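Local coordinates for alpha-Amylase (Thermotoga maritima, PDB 2B5D), which is an alpha-amylase of glycoside hydrolase family 57, built around a mainly parallel beta-sheet surrounded by helices, at residues T37-P40 against L41-F45. Residues are numbered along the deposited sequence; the frame is centred on the assembly and turned at random.
Sequences TYIP and LLMMF
Ile39 and Met43, one turn apart on helix 27-47, meet where the methyl CG2 of Ile39 lies 3.8 Å from the sulfur SD of Met43, the two side chains crossing at a slant. With CG1 of Ile39 beside the backbone N (chi1 -74°), the other branch, CG2, lies anti to that N and is turned toward the following turn. The thioether then bends at chi3 (30°) and brings CE to 3.9 Å from CA of Pro40, so the flexible methionine follows both the branched isoleucine and the proline. On another side of the helix, CG2 of Thr37 comes to 4.2 Å from CD1 of Leu41, a looser approach.

Beneath these contacts runs the i to i+4 ladder of an alpha-helix. Its shortest rung here joins Met43 N to Ile39 O at 2.7 Å, tying together the same two residues whose side chains touch. Pro40 has no N-H to give to the preceding turn, and the helix is kinked there, yet its carbonyl still accepts the N-H of Met44 (N to O 2.9 Å), though from well above its plane, and the ladder carries on.

The faces of the helix pack against different neighbours. Ile39 and Met43 press on helix 97-119, Pro40 and Met44 on helix 360-373, and Tyr38, Leu42 and Phe45 on Phe128 of helix 125-134. Phe45 also stacks on Phe51, while Thr37 OG1 is satisfied by a hydrogen bond with Phe353 O, which lets a hydroxyl sit in this buried setting.

Chemically, the carbonyls of Thr37 to Pro40 are each taken up by a backbone N-H one turn on, so apolar side chains can face three neighbouring helices, while the rung that Pro40 would have donated is missing and the helix bends there without ending.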
# COMPACT_ATOMS: atom_id res chain seq x y z
N THR A 37 2.72 -7.05 -32.90
CA THR A 37 3.13 -5.93 -33.76
C THR A 37 4.35 -6.18 -34.63
O THR A 37 4.24 -6.09 -35.82
CB THR A 37 3.29 -4.62 -32.94
OG1 THR A 37 2.10 -4.39 -32.19
CG2 THR A 37 3.53 -3.42 -33.86
N TYR A 38 5.51 -6.50 -34.05
CA TYR A 38 6.74 -6.52 -34.85
C TYR A 38 6.81 -7.60 -35.95
O TYR A 38 7.22 -7.32 -37.09
CB TYR A 38 7.99 -6.54 -33.98
CG TYR A 38 7.96 -5.57 -32.84
CD1 TYR A 38 7.47 -4.29 -33.01
CD2 TYR A 38 8.43 -5.94 -31.60
CE1 TYR A 38 7.43 -3.39 -31.95
CE2 TYR A 38 8.40 -5.05 -30.54
CZ TYR A 38 7.89 -3.78 -30.72
OH TYR A 38 7.86 -2.90 -29.63
N ILE A 39 6.41 -8.83 -35.63
CA ILE A 39 6.41 -9.90 -36.66
C ILE A 39 5.29 -9.73 -37.71
O ILE A 39 5.54 -9.92 -38.89
CB ILE A 39 6.47 -11.34 -36.02
CG1 ILE A 39 7.88 -11.62 -35.48
CG2 ILE A 39 6.02 -12.44 -37.01
CD1 ILE A 39 7.97 -12.83 -34.49
N PRO A 40 4.05 -9.41 -37.28
CA PRO A 40 3.01 -9.09 -38.27
C PRO A 40 3.36 -7.92 -39.22
O PRO A 40 2.89 -7.91 -40.34
CB PRO A 40 1.80 -8.71 -37.40
CG PRO A 40 2.02 -9.43 -36.13
CD PRO A 40 3.52 -9.39 -35.92
N LEU A 41 4.15 -6.94 -38.77
CA LEU A 41 4.72 -5.94 -39.70
C LEU A 41 5.64 -6.60 -40.72
O LEU A 41 5.53 -6.36 -41.91
CB LEU A 41 5.49 -4.84 -38.96
CG LEU A 41 4.70 -3.80 -38.17
CD1 LEU A 41 5.66 -2.83 -37.49
CD2 LEU A 41 3.70 -3.03 -39.05
N LEU A 42 6.54 -7.43 -40.24
CA LEU A 42 7.39 -8.23 -41.09
C LEU A 42 6.58 -9.05 -42.10
O LEU A 42 6.86 -9.04 -43.28
CB LEU A 42 8.29 -9.13 -40.24
CG LEU A 42 9.76 -8.72 -40.00
CD1 LEU A 42 10.03 -7.26 -40.30
CD2 LEU A 42 10.18 -9.06 -38.60
N MET A 43 5.56 -9.75 -41.62
CA MET A 43 4.70 -10.52 -42.49
C MET A 43 4.04 -9.64 -43.55
O MET A 43 4.01 -9.97 -44.73
CB MET A 43 3.66 -11.27 -41.66
CG MET A 43 4.15 -12.67 -41.28
SD MET A 43 3.50 -13.34 -39.73
CE MET A 43 1.89 -12.55 -39.60
N MET A 44 3.54 -8.50 -43.12
CA MET A 44 2.95 -7.53 -44.01
C MET A 44 3.93 -6.94 -45.04
O MET A 44 3.52 -6.66 -46.16
CB MET A 44 2.29 -6.44 -43.16
CG MET A 44 1.36 -5.50 -43.91
SD MET A 44 2.16 -3.98 -44.52
CE MET A 44 1.92 -2.85 -43.15
N PHE A 45 5.20 -6.74 -44.69
CA PHE A 45 6.17 -6.17 -45.64
C PHE A 45 6.47 -7.19 -46.71
O PHE A 45 6.68 -6.86 -47.86
CB PHE A 45 7.51 -5.79 -44.98
CG PHE A 45 7.41 -4.71 -43.93
CD1 PHE A 45 8.46 -4.50 -43.06
CD2 PHE A 45 6.26 -3.94 -43.79
CE1 PHE A 45 8.38 -3.54 -42.08
CE2 PHE A 45 6.18 -2.98 -42.81
CZ PHE A 45 7.24 -2.78 -41.95